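Local atomic coordinates of manganese-containing pseudocatalase (Thermus thermophilus, PDB entry 2V8T), a protein that probably breaks down hydrogen peroxide to water and oxygen, as other catalases do, at a pair of manganese ions in each subunit. Residues K54-Y59 with G142-D147; A64-E69 with A189-K194; H150-E155 with T205-I210; L181-G186 with I213-I218. All blocks are in the same frame, centred on the assembly; numbering follows the deposited sequence.

Contact 1. Residues K54-Y59 with G142-D147; sequences KALKPY and GNLILD
Y59 and L144 face each other with their CA atoms 8.5 Å apart, each in the first turn of its helix, and the chain enters the helix of Y59 through a type I turn running from K54 to K57. One methyl group carries the contact. L144 CG stands trans to its own backbone N (chi1 179°), which, with chi2 at 58°, turns CD2 toward both L56 and Y59. That methyl lies 4.0 Å from Y59 CG and about as near to Y59 CB, so it rests at the root of the tyrosine ring, well away from the hydroxyl; the leucine runs roughly perpendicular to the tyrosine. L56 CD1 touches the same methyl at 4.0 Å, but here the two leucines lie alongside, pointing opposite ways. No hydrogen bond spans the segments.

These are the starts of helices 57-85 and 144-166, two of the long helices of the ferritin-like four-helix bundle, and each has its N-cap residue here. L56 holds that position for the first. For the second it is N143, whose OD1 accepts from L146 N at 3.0 Å in the carbonyl plane, with an N-H...O angle of 163°. N143 ND2 turns instead to F281 O and E284 OE1 of the second subunit. Just before it, the positive phi of G142 suits glycine, because a side chain there would collide with S141 O. L199 of helix 172-200 packs on both L144 and Y59, and from that same helix S198 OG hydrogen-bonds Y59 OH.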
loop_
_atom_site.group_PDB
_atom_site.type_symbol
_atom_site.label_atom_id
_atom_site.label_comp_id
_atom_site.label_asym_id
_atom_site.label_seq_id
_atom_site.Cartn_x
_atom_site.Cartn_y
_atom_site.Cartn_z
ATOM N N LYS A 54 -24.634 -27.501 2.913
ATOM C CA LYS A 54 -25.878 -28.211 3.256
ATOM C C LYS A 54 -25.947 -28.523 4.778
ATOM O O LYS A 54 -26.957 -28.231 5.426
ATOM C CB LYS A 54 -26.039 -29.471 2.444
ATOM C CG LYS A 54 -27.323 -30.232 2.881
ATOM C CD LYS A 54 -27.645 -31.395 2.041
ATOM C CE LYS A 54 -28.957 -32.024 2.461
ATOM N NZ LYS A 54 -29.345 -33.157 1.634
ATOM N N ALA A 55 -24.879 -29.068 5.350
ATOM C CA ALA A 55 -24.935 -29.493 6.771
ATOM C C ALA A 55 -25.148 -28.316 7.717
ATOM O O ALA A 55 -25.671 -28.491 8.811
ATOM C CB ALA A 55 -23.666 -30.246 7.130
ATOM N N LEU A 56 -24.675 -27.127 7.307
ATOM C CA LEU A 56 -24.827 -25.910 8.091
ATOM C C LEU A 56 -25.689 -24.886 7.316
ATOM O O LEU A 56 -25.501 -23.667 7.428
ATOM C CB LEU A 56 -23.467 -25.320 8.483
ATOM C CG LEU A 56 -22.663 -26.220 9.425
ATOM C CD1 LEU A 56 -21.203 -25.798 9.449
ATOM C CD2 LEU A 56 -23.269 -26.204 10.835
ATOM N N LYS A 57 -26.641 -25.394 6.550
ATOM C CA LYS A 57 -27.429 -24.553 5.649
ATOM C C LYS A 57 -28.048 -23.321 6.255
ATOM O O LYS A 57 -28.024 -22.278 5.593
ATOM C CB LYS A 57 -28.487 -25.396 4.910
ATOM C CG LYS A 57 -29.255 -24.614 3.862
ATOM C CD LYS A 57 -30.148 -25.518 3.052
ATOM C CE LYS A 57 -30.849 -24.823 1.918
ATOM N NZ LYS A 57 -31.633 -23.655 2.370
ATOM N N PRO A 58 -28.635 -23.351 7.452
ATOM C CA PRO A 58 -29.254 -22.118 7.904
ATOM C C PRO A 58 -28.250 -20.964 7.995
ATOM O O PRO A 58 -28.584 -19.786 7.704
ATOM C CB PRO A 58 -29.787 -22.530 9.295
ATOM C CG PRO A 58 -30.046 -24.052 9.151
ATOM C CD PRO A 58 -28.875 -24.490 8.347
ATOM N N TYR A 59 -27.031 -21.283 8.391
ATOM C CA TYR A 59 -25.968 -20.273 8.535
ATOM C C TYR A 59 -25.428 -19.849 7.192
ATOM O O TYR A 59 -25.126 -18.655 6.977
ATOM C CB TYR A 59 -24.841 -20.861 9.423
ATOM C CG TYR A 59 -25.368 -21.337 10.752
ATOM C CD1 TYR A 59 -25.643 -20.457 11.767
ATOM C CD2 TYR A 59 -25.652 -22.686 10.954
ATOM C CE1 TYR A 59 -26.209 -20.910 12.948
ATOM C CE2 TYR A 59 -26.226 -23.142 12.129
ATOM C CZ TYR A 59 -26.492 -22.240 13.142
ATOM O OH TYR A 59 -27.030 -22.715 14.307
ATOM N N GLY A 142 -12.678 -19.536 7.243
ATOM C CA GLY A 142 -13.257 -20.868 7.128
ATOM C C GLY A 142 -13.869 -21.422 8.403
ATOM O O GLY A 142 -14.565 -22.444 8.298
ATOM N N ASN A 143 -13.615 -20.820 9.552
ATOM C CA ASN A 143 -14.178 -21.289 10.813
ATOM C C ASN A 143 -15.461 -20.509 11.071
ATOM O O ASN A 143 -15.444 -19.272 11.156
ATOM C CB ASN A 143 -13.187 -21.082 11.960
ATOM C CG ASN A 143 -13.694 -21.561 13.302
ATOM O OD1 ASN A 143 -14.400 -20.841 14.020
ATOM N ND2 ASN A 143 -13.378 -22.809 13.636
ATOM N N LEU A 144 -16.594 -21.216 11.129
ATOM C CA LEU A 144 -17.887 -20.535 11.168
ATOM C C LEU A 144 -18.037 -19.592 12.348
ATOM O O LEU A 144 -18.475 -18.451 12.179
ATOM C CB LEU A 144 -19.020 -21.597 11.130
ATOM C CG LEU A 144 -20.414 -21.002 11.189
ATOM C CD1 LEU A 144 -20.677 -20.031 10.057
ATOM C CD2 LEU A 144 -21.436 -22.144 11.180
ATOM N N ILE A 145 -17.742 -20.082 13.561
ATOM C CA ILE A 145 -17.966 -19.240 14.728
ATOM C C ILE A 145 -17.035 -18.002 14.706
ATOM O O ILE A 145 -17.465 -16.900 15.027
ATOM C CB ILE A 145 -17.845 -20.052 16.022
ATOM C CG1 ILE A 145 -19.069 -20.996 16.123
ATOM C CG2 ILE A 145 -17.746 -19.134 17.238
ATOM C CD1 ILE A 145 -18.900 -22.081 17.164
ATOM N N LEU A 146 -15.772 -18.213 14.348
ATOM C CA LEU A 146 -14.813 -17.086 14.270
ATOM C C LEU A 146 -15.303 -16.042 13.253
ATOM O O LEU A 146 -15.260 -14.839 13.521
ATOM C CB LEU A 146 -13.453 -17.640 13.941
ATOM C CG LEU A 146 -12.294 -16.605 13.923
ATOM C CD1 LEU A 146 -12.080 -15.939 15.249
ATOM C CD2 LEU A 146 -11.035 -17.321 13.452
ATOM N N ASP A 147 -15.751 -16.506 12.094
ATOM C CA ASP A 147 -16.268 -15.602 11.075
ATOM C C ASP A 147 -17.513 -14.844 11.575
ATOM O O ASP A 147 -17.648 -13.648 11.340
ATOM C CB ASP A 147 -16.627 -16.342 9.796
ATOM C CG ASP A 147 -15.398 -16.746 8.914
ATOM O OD1 ASP A 147 -14.265 -16.359 9.190
ATOM O OD2 ASP A 147 -15.732 -17.437 7.924
#

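Contact 2. Residues A64-E69 with A189-K194; sequences ANIATE and AAAYGK
I66 meets the hydroxyl end of Y192, the two side chains approaching head-on from their separate helices. Its CG2 lies 3.6 Å from Y192 OH, while CD1 lies beside the C-O bond, 3.8 Å from Y192 CZ, approaching the ring obliquely. The fork at I66 CB makes this possible: CG1 stands anti to the carbonyl carbon (chi1 -65°) and CG2 anti to the backbone N, so both branches, with CB between them, lie against one side of the phenol oxygen. CD1 also touches A191 CB, at 4.2 Å. Y192 OH thus rests against aliphatic carbon and is buried with no polar partner in the model.

One shell out, Y43 meets the Y192 ring edge-to-face and also packs on I66, while L62 touches both A191 and Y192. Replacing Y192 with an alanine would probably open a gap beside I66 and leave Y43 without its ring partner. A turn along from I66, E69 OE1 hydrogen-bonds H188 NE2, a second-shell link to a manganese ligand.

Helices 57-85 and 172-200 meet here in the bundle interior. Helix 36-49 lies against them through Y43, helix 144-166 through L148, N151 and E155, and strand 232-235 reaches N65 ND2 with Y234 O.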
loop_
_atom_site.group_PDB
_atom_site.type_symbol
_atom_site.label_atom_id
_atom_site.label_comp_id
_atom_site.label_asym_id
_atom_site.label_seq_id
_atom_site.Cartn_x
_atom_site.Cartn_y
_atom_site.Cartn_z
ATOM N N ALA A 64 -24.931 -15.866 2.792
ATOM C CA ALA A 64 -25.084 -15.691 1.373
ATOM C C ALA A 64 -26.110 -14.598 1.056
ATOM O O ALA A 64 -25.952 -13.823 0.099
ATOM C CB ALA A 64 -25.460 -17.001 0.698
ATOM N N ASN A 65 -27.200 -14.576 1.818
ATOM C CA ASN A 65 -28.267 -13.621 1.586
ATOM C C ASN A 65 -27.889 -12.202 2.036
ATOM O O ASN A 65 -28.160 -11.236 1.333
ATOM C CB ASN A 65 -29.533 -14.079 2.298
ATOM C CG ASN A 65 -30.689 -13.187 1.991
ATOM O OD1 ASN A 65 -31.158 -13.129 0.843
ATOM N ND2 ASN A 65 -31.164 -12.460 2.983
ATOM N N ILE A 66 -27.268 -12.076 3.216
ATOM C CA ILE A 66 -26.848 -10.748 3.661
ATOM C C ILE A 66 -25.796 -10.192 2.699
ATOM O O ILE A 66 -25.831 -9.000 2.376
ATOM C CB ILE A 66 -26.440 -10.730 5.130
ATOM C CG1 ILE A 66 -27.647 -11.038 6.009
ATOM C CG2 ILE A 66 -25.835 -9.368 5.503
ATOM C CD1 ILE A 66 -27.313 -11.172 7.504
ATOM N N ALA A 67 -24.892 -11.038 2.176
ATOM C CA ALA A 67 -23.947 -10.564 1.177
ATOM C C ALA A 67 -24.693 -9.879 0.021
ATOM O O ALA A 67 -24.273 -8.848 -0.507
ATOM C CB ALA A 67 -23.126 -11.716 0.624
ATOM N N THR A 68 -25.779 -10.524 -0.439
ATOM C CA THR A 68 -26.546 -9.982 -1.558
ATOM C C THR A 68 -27.147 -8.627 -1.214
ATOM O O THR A 68 -27.159 -7.710 -2.021
ATOM C CB THR A 68 -27.615 -10.983 -1.999
ATOM O OG1 THR A 68 -26.992 -12.241 -2.196
ATOM C CG2 THR A 68 -28.280 -10.542 -3.286
ATOM N N GLU A 69 -27.698 -8.500 0.015
ATOM C CA GLU A 69 -28.221 -7.209 0.424
ATOM C C GLU A 69 -27.109 -6.128 0.369
ATOM O O GLU A 69 -27.356 -4.990 -0.044
ATOM C CB GLU A 69 -28.832 -7.250 1.839
ATOM C CG GLU A 69 -29.403 -5.885 2.170
ATOM C CD GLU A 69 -30.205 -5.743 3.449
ATOM O OE1 GLU A 69 -30.397 -6.736 4.199
ATOM O OE2 GLU A 69 -30.617 -4.573 3.710
ATOM N N ALA A 189 -26.572 -7.071 12.527
ATOM C CA ALA A 189 -25.951 -7.375 13.813
ATOM C C ALA A 189 -26.815 -8.312 14.630
ATOM O O ALA A 189 -26.340 -9.259 15.263
ATOM C CB ALA A 189 -25.663 -6.102 14.599
ATOM N N ALA A 190 -28.130 -8.052 14.637
ATOM C CA ALA A 190 -29.048 -8.941 15.366
ATOM C C ALA A 190 -29.012 -10.351 14.786
ATOM O O ALA A 190 -29.080 -11.332 15.540
ATOM C CB ALA A 190 -30.478 -8.359 15.304
ATOM N N ALA A 191 -28.957 -10.473 13.454
ATOM C CA ALA A 191 -28.989 -11.766 12.817
ATOM C C ALA A 191 -27.712 -12.555 13.142
ATOM O O ALA A 191 -27.765 -13.738 13.480
ATOM C CB ALA A 191 -29.164 -11.625 11.301
ATOM N N TYR A 192 -26.551 -11.900 13.027
ATOM C CA TYR A 192 -25.315 -12.577 13.398
ATOM C C TYR A 192 -25.265 -12.892 14.889
ATOM O O TYR A 192 -24.746 -13.941 15.297
ATOM C CB TYR A 192 -24.093 -11.761 12.953
ATOM C CG TYR A 192 -23.961 -11.666 11.442
ATOM C CD1 TYR A 192 -24.132 -12.770 10.621
ATOM C CD2 TYR A 192 -23.668 -10.452 10.823
ATOM C CE1 TYR A 192 -23.969 -12.678 9.244
ATOM C CE2 TYR A 192 -23.520 -10.354 9.448
ATOM C CZ TYR A 192 -23.661 -11.476 8.652
ATOM O OH TYR A 192 -23.542 -11.451 7.289
ATOM N N GLY A 193 -25.847 -12.007 15.707
ATOM C CA GLY A 193 -25.919 -12.290 17.123
ATOM C C GLY A 193 -26.800 -13.516 17.425
ATOM O O GLY A 193 -26.434 -14.361 18.252
ATOM N N LYS A 194 -27.950 -13.601 16.752
ATOM C CA LYS A 194 -28.812 -14.792 16.887
ATOM C C LYS A 194 -28.112 -16.040 16.394
ATOM O O LYS A 194 -28.251 -17.114 16.999
ATOM C CB LYS A 194 -30.142 -14.545 16.137
ATOM C CG LYS A 194 -31.063 -13.568 16.849
ATOM C CD LYS A 194 -32.289 -13.217 15.990
ATOM C CE LYS A 194 -33.193 -12.169 16.604
ATOM N NZ LYS A 194 -33.938 -12.729 17.779
#

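Contact 3. Residues H150-E155 with T205-I210; sequences HNFFLE and TKMLPI. With MN (manganese (II) ion), chain D.
F152 reaches L208 because its CG stands trans to the backbone N (chi1 -179°), throwing the ring off helix 144-166, while L208 CG lies beside its own N and anti to the carbonyl carbon. The two side chains lie alongside each other, running opposite ways. L208 CD2 comes obliquely to the tip of the ring, 3.7 Å from F152 CZ and 4.0 Å from F152 CE1. M207 SD sits at the ring edge, near its plane, 4.4 Å from F152 CE2; I210 CD1 makes a looser, oblique approach to that same carbon. Between L208 and I210 the chain passes through a cis peptide before P209. The loop thus grips the phenylalanine entirely by apolar contact; M204 of the loop and L196 of helix 172-200 also pack on the F152 side chain.

One turn further along the helix, E155 is bent at chi2 (-74°) and grasps a manganese ion with both carboxylate oxygens, OE1 at 2.4 Å and OE2 at 2.2 Å. A water also binds the metal, at 2.2 Å, and Y43 OH hydrogen-bonds E155 OE2. E70 and H188 bind the same ion, forming one half of the dimanganese centre held inside a ferritin-like helical bundle.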
loop_
_atom_site.group_PDB
_atom_site.type_symbol
_atom_site.label_atom_id
_atom_site.label_comp_id
_atom_site.label_asym_id
_atom_site.label_seq_id
_atom_site.Cartn_x
_atom_site.Cartn_y
_atom_site.Cartn_z
ATOM N N HIS A 150 -16.502 -12.205 14.037
ATOM C CA HIS A 150 -15.997 -11.091 13.267
ATOM C C HIS A 150 -17.136 -10.275 12.658
ATOM O O HIS A 150 -17.085 -9.040 12.681
ATOM C CB HIS A 150 -15.117 -11.658 12.108
ATOM C CG HIS A 150 -14.753 -10.621 11.109
ATOM N ND1 HIS A 150 -15.556 -10.353 10.014
ATOM C CD2 HIS A 150 -13.764 -9.703 11.044
ATOM C CE1 HIS A 150 -15.016 -9.316 9.350
ATOM N NE2 HIS A 150 -13.921 -8.898 9.943
ATOM N N ASN A 151 -18.127 -10.946 12.080
ATOM C CA ASN A 151 -19.192 -10.234 11.368
ATOM C C ASN A 151 -20.077 -9.413 12.312
ATOM O O ASN A 151 -20.530 -8.325 11.964
ATOM C CB ASN A 151 -20.064 -11.199 10.607
ATOM C CG ASN A 151 -19.299 -11.908 9.475
ATOM O OD1 ASN A 151 -18.183 -11.517 9.109
ATOM N ND2 ASN A 151 -19.941 -12.930 8.906
ATOM N N PHE A 152 -20.305 -9.940 13.507
ATOM C CA PHE A 152 -21.053 -9.173 14.532
ATOM C C PHE A 152 -20.306 -7.878 14.842
ATOM O O PHE A 152 -20.868 -6.786 14.838
ATOM C CB PHE A 152 -21.222 -10.076 15.758
ATOM C CG PHE A 152 -21.989 -9.417 16.881
ATOM C CD1 PHE A 152 -23.369 -9.434 16.918
ATOM C CD2 PHE A 152 -21.317 -8.771 17.902
ATOM C CE1 PHE A 152 -24.072 -8.839 17.954
ATOM C CE2 PHE A 152 -22.013 -8.166 18.945
ATOM C CZ PHE A 152 -23.383 -8.225 18.969
ATOM N N PHE A 153 -18.988 -8.028 15.121
ATOM C CA PHE A 153 -18.126 -6.845 15.332
ATOM C C PHE A 153 -18.175 -5.897 14.133
ATOM O O PHE A 153 -18.310 -4.689 14.285
ATOM C CB PHE A 153 -16.698 -7.308 15.621
ATOM C CG PHE A 153 -15.717 -6.182 15.527
ATOM C CD1 PHE A 153 -15.694 -5.165 16.487
ATOM C CD2 PHE A 153 -14.874 -6.061 14.445
ATOM C CE1 PHE A 153 -14.877 -4.058 16.331
ATOM C CE2 PHE A 153 -14.018 -4.948 14.345
ATOM C CZ PHE A 153 -14.059 -3.939 15.303
ATOM N N LEU A 154 -18.042 -6.458 12.916
ATOM C CA LEU A 154 -17.981 -5.634 11.711
ATOM C C LEU A 154 -19.230 -4.771 11.619
ATOM O O LEU A 154 -19.162 -3.588 11.271
ATOM C CB LEU A 154 -17.903 -6.463 10.444
ATOM C CG LEU A 154 -17.044 -6.069 9.254
ATOM C CD1 LEU A 154 -17.493 -6.933 8.012
ATOM C CD2 LEU A 154 -16.830 -4.575 9.078
ATOM N N GLU A 155 -20.419 -5.344 11.858
ATOM C CA GLU A 155 -21.618 -4.573 11.762
ATOM C C GLU A 155 -21.684 -3.444 12.761
ATOM O O GLU A 155 -22.154 -2.349 12.435
ATOM C CB GLU A 155 -22.889 -5.458 11.855
ATOM C CG GLU A 155 -23.083 -6.349 10.641
ATOM C CD GLU A 155 -23.563 -5.657 9.374
ATOM O OE1 GLU A 155 -24.248 -4.613 9.430
ATOM O OE2 GLU A 155 -23.379 -6.237 8.255
ATOM N N THR A 205 -26.992 -10.858 21.387
ATOM C CA THR A 205 -27.871 -9.737 21.144
ATOM C C THR A 205 -28.080 -8.882 22.380
ATOM O O THR A 205 -28.479 -7.703 22.238
ATOM C CB THR A 205 -29.236 -10.159 20.573
ATOM O OG1 THR A 205 -29.932 -10.992 21.482
ATOM C CG2 THR A 205 -29.106 -10.809 19.195
ATOM N N LYS A 206 -27.827 -9.401 23.581
ATOM C CA LYS A 206 -27.966 -8.620 24.768
ATOM C C LYS A 206 -26.904 -7.512 24.903
ATOM O O LYS A 206 -27.069 -6.581 25.675
ATOM C CB LYS A 206 -27.871 -9.531 26.017
ATOM C CG LYS A 206 -27.787 -8.885 27.410
ATOM C CD LYS A 206 -27.703 -9.925 28.501
ATOM C CE LYS A 206 -27.372 -9.265 29.829
ATOM N NZ LYS A 206 -27.378 -10.425 30.801
ATOM N N MET A 207 -25.844 -7.609 24.118
ATOM C CA MET A 207 -24.828 -6.563 24.081
ATOM C C MET A 207 -25.280 -5.346 23.301
ATOM O O MET A 207 -24.689 -4.284 23.406
ATOM C CB MET A 207 -23.456 -7.146 23.313
ATOM C CG MET A 207 -22.225 -6.496 23.831
ATOM S SD MET A 207 -20.855 -7.203 23.063
ATOM C CE MET A 207 -20.707 -8.678 24.023
ATOM N N LEU A 208 -26.300 -5.495 22.455
ATOM C CA LEU A 208 -26.730 -4.421 21.576
ATOM C C LEU A 208 -27.574 -3.413 22.366
ATOM O O LEU A 208 -28.296 -3.804 23.301
ATOM C CB LEU A 208 -27.532 -4.985 20.403
ATOM C CG LEU A 208 -26.739 -5.954 19.512
ATOM C CD1 LEU A 208 -27.645 -6.662 18.502
ATOM C CD2 LEU A 208 -25.585 -5.251 18.781
ATOM N N PRO A 209 -27.579 -2.141 21.976
ATOM C CA PRO A 209 -26.810 -1.578 20.856
ATOM C C PRO A 209 -25.351 -1.258 21.292
ATOM O O PRO A 209 -25.063 -0.990 22.454
ATOM C CB PRO A 209 -27.580 -0.309 20.528
ATOM C CG PRO A 209 -28.102 0.157 21.881
ATOM C CD PRO A 209 -28.474 -1.132 22.576
ATOM N N ILE A 210 -24.503 -1.222 20.279
ATOM C CA ILE A 210 -23.141 -0.712 20.347
ATOM C C ILE A 210 -23.001 0.335 19.236
ATOM O O ILE A 210 -23.326 0.031 18.093
ATOM C CB ILE A 210 -22.106 -1.822 20.133
ATOM C CG1 ILE A 210 -22.219 -2.886 21.218
ATOM C CG2 ILE A 210 -20.704 -1.235 20.080
ATOM C CD1 ILE A 210 -21.471 -4.185 20.872
HETATM MN MN MN D . -24.643 -4.891 7.049
HETATM O O HOH W 1 -23.386 -3.519 5.914
#

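Contact 4. Residues L181-G186 with I213-I218; sequences LLVRGG and IDNSKI
L182 meets N215 and I218 with different parts of itself. Its CB lies 3.7 Å from N215 OD1, while CD1 reaches further and touches I218 CG2 at 4.0 Å, with I218 CG1 about equally near; the two side chains run roughly perpendicular. P99 of the fourth subunit also touches I218. The carbonyl O of L182 takes two donors: G186 N at 3.0 Å, the regular helical bond, and N215 ND2 at 3.2 Å, a weak bond with an N-H...O angle of 146°. Next comes V183, whose CG2 only grazes N215 ND2. G186, a turn on, is a glycine beside the asparagine amide, where a beta carbon would lie close to N215 ND2.

N215 opens a short 3-10 turn, 215-217, and its CG stands anti to the carbonyl carbon (chi1 -79°), which carries the amide across to the helix. The other end of that amide, OD1, accepts from R159 NH2, which also bonds I213 O. A leucine in place of N215 would probably cost R159 one of these acceptors and strip the L182 carbonyl of its second donor.

Helix 144-166 flanks the contact, R159 and L163 packing on L182 and Y166 on I218. Helix 219-226 closes over V183 with A221, Y224 and M225.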
loop_
_atom_site.group_PDB
_atom_site.type_symbol
_atom_site.label_atom_id
_atom_site.label_comp_id
_atom_site.label_asym_id
_atom_site.label_seq_id
_atom_site.Cartn_x
_atom_site.Cartn_y
_atom_site.Cartn_z
ATOM N N LEU A 181 -29.581 2.757 6.606
ATOM C CA LEU A 181 -28.550 1.744 6.810
ATOM C C LEU A 181 -28.219 1.504 8.274
ATOM O O LEU A 181 -27.717 0.424 8.607
ATOM C CB LEU A 181 -27.336 2.042 5.960
ATOM C CG LEU A 181 -27.584 1.972 4.435
ATOM C CD1 LEU A 181 -26.270 2.113 3.673
ATOM C CD2 LEU A 181 -28.301 0.676 4.013
ATOM N N LEU A 182 -28.520 2.452 9.159
ATOM C CA LEU A 182 -28.449 2.151 10.607
ATOM C C LEU A 182 -29.466 1.069 10.949
ATOM O O LEU A 182 -29.199 0.154 11.749
ATOM C CB LEU A 182 -28.728 3.398 11.429
ATOM C CG LEU A 182 -27.605 4.426 11.452
ATOM C CD1 LEU A 182 -28.106 5.711 12.087
ATOM C CD2 LEU A 182 -26.361 3.878 12.173
ATOM N N VAL A 183 -30.671 1.162 10.377
ATOM C CA VAL A 183 -31.696 0.152 10.642
ATOM C C VAL A 183 -31.293 -1.192 10.036
ATOM O O VAL A 183 -31.378 -2.238 10.689
ATOM C CB VAL A 183 -33.067 0.662 10.169
ATOM C CG1 VAL A 183 -34.105 -0.475 10.316
ATOM C CG2 VAL A 183 -33.450 1.887 10.982
ATOM N N ARG A 184 -30.819 -1.183 8.774
ATOM C CA ARG A 184 -30.398 -2.444 8.159
ATOM C C ARG A 184 -29.222 -3.065 8.898
ATOM O O ARG A 184 -29.161 -4.286 9.082
ATOM C CB ARG A 184 -30.054 -2.242 6.687
ATOM C CG ARG A 184 -31.204 -1.683 5.836
ATOM C CD ARG A 184 -32.517 -2.407 6.036
ATOM N NE ARG A 184 -32.358 -3.831 5.744
ATOM C CZ ARG A 184 -33.118 -4.791 6.247
ATOM N NH1 ARG A 184 -34.149 -4.527 7.037
ATOM N NH2 ARG A 184 -32.829 -6.056 5.940
ATOM N N GLY A 185 -28.277 -2.222 9.364
ATOM C CA GLY A 185 -27.135 -2.765 10.104
ATOM C C GLY A 185 -27.545 -3.303 11.432
ATOM O O GLY A 185 -26.940 -4.245 11.959
ATOM N N GLY A 186 -28.602 -2.740 12.035
ATOM C CA GLY A 186 -29.162 -3.321 13.230
ATOM C C GLY A 186 -29.706 -4.700 12.981
ATOM O O GLY A 186 -29.532 -5.622 13.816
ATOM N N ILE A 213 -26.354 3.777 22.214
ATOM C CA ILE A 213 -27.247 4.825 21.743
ATOM C C ILE A 213 -28.251 4.098 20.868
ATOM O O ILE A 213 -27.890 3.220 20.067
ATOM C CB ILE A 213 -26.529 5.936 20.959
ATOM C CG1 ILE A 213 -27.521 7.025 20.573
ATOM C CG2 ILE A 213 -25.686 5.396 19.762
ATOM C CD1 ILE A 213 -26.889 8.256 19.909
ATOM N N ASP A 214 -29.530 4.415 21.048
ATOM C CA ASP A 214 -30.586 3.777 20.287
ATOM C C ASP A 214 -30.750 4.459 18.905
ATOM O O ASP A 214 -30.702 5.684 18.807
ATOM C CB ASP A 214 -31.899 3.776 21.040
ATOM C CG ASP A 214 -31.803 3.015 22.312
ATOM O OD1 ASP A 214 -31.109 1.995 22.411
ATOM O OD2 ASP A 214 -32.536 3.437 23.237
ATOM N N ASN A 215 -31.043 3.644 17.915
ATOM C CA ASN A 215 -31.390 4.178 16.606
ATOM C C ASN A 215 -32.569 5.149 16.682
ATOM O O ASN A 215 -32.677 6.048 15.833
ATOM C CB ASN A 215 -31.704 3.070 15.610
ATOM C CG ASN A 215 -30.446 2.387 15.034
ATOM O OD1 ASN A 215 -29.344 2.889 15.083
ATOM N ND2 ASN A 215 -30.704 1.304 14.357
ATOM N N SER A 216 -33.434 5.009 17.684
ATOM C CA SER A 216 -34.554 5.939 17.845
ATOM C C SER A 216 -34.120 7.390 18.056
ATOM O O SER A 216 -34.956 8.297 17.871
ATOM C CB SER A 216 -35.448 5.470 19.014
ATOM O OG SER A 216 -34.737 5.524 20.218
ATOM N N LYS A 217 -32.858 7.633 18.430
ATOM C CA LYS A 217 -32.352 8.990 18.605
ATOM C C LYS A 217 -31.924 9.639 17.296
ATOM O O LYS A 217 -31.567 10.830 17.282
ATOM C CB LYS A 217 -31.159 8.980 19.561
ATOM C CG LYS A 217 -31.504 8.464 20.924
ATOM C CD LYS A 217 -32.691 9.148 21.588
ATOM C CE LYS A 217 -33.186 8.392 22.852
ATOM N NZ LYS A 217 -34.439 9.000 23.413
ATOM N N ILE A 218 -31.969 8.890 16.200
ATOM C CA ILE A 218 -31.597 9.401 14.902
ATOM C C ILE A 218 -32.938 9.510 14.121
ATOM O O ILE A 218 -33.539 8.491 13.811
ATOM C CB ILE A 218 -30.654 8.418 14.192
ATOM C CG1 ILE A 218 -29.395 8.136 15.049
ATOM C CG2 ILE A 218 -30.326 8.960 12.793
ATOM C CD1 ILE A 218 -28.588 9.386 15.414
#

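In the fold
The touching residues are buried in contacts 1, 2 and 4; in contact 3 L208 is partly exposed. Contact 1 lies farthest from the chain centre, at the starting ends of two helices, while contacts 2 and 4 are the deepest. Contacts 1 and 2 share helix 57-85, contacts 1 and 3 helix 144-166, and contacts 2 and 4 helix 172-200. Contact 2 joins two helices, whereas 3 and 4 fasten parts of the loop 201-218 to helices. Apolar contacts dominate throughout; only contact 4 adds a hydrogen bond across, and a weak one, and contact 3 alone includes a metal ligand. Contacts 2 and 4 meet through the E69-R184 salt bridge, and contacts 2 and 3 meet where F152 packs against A189.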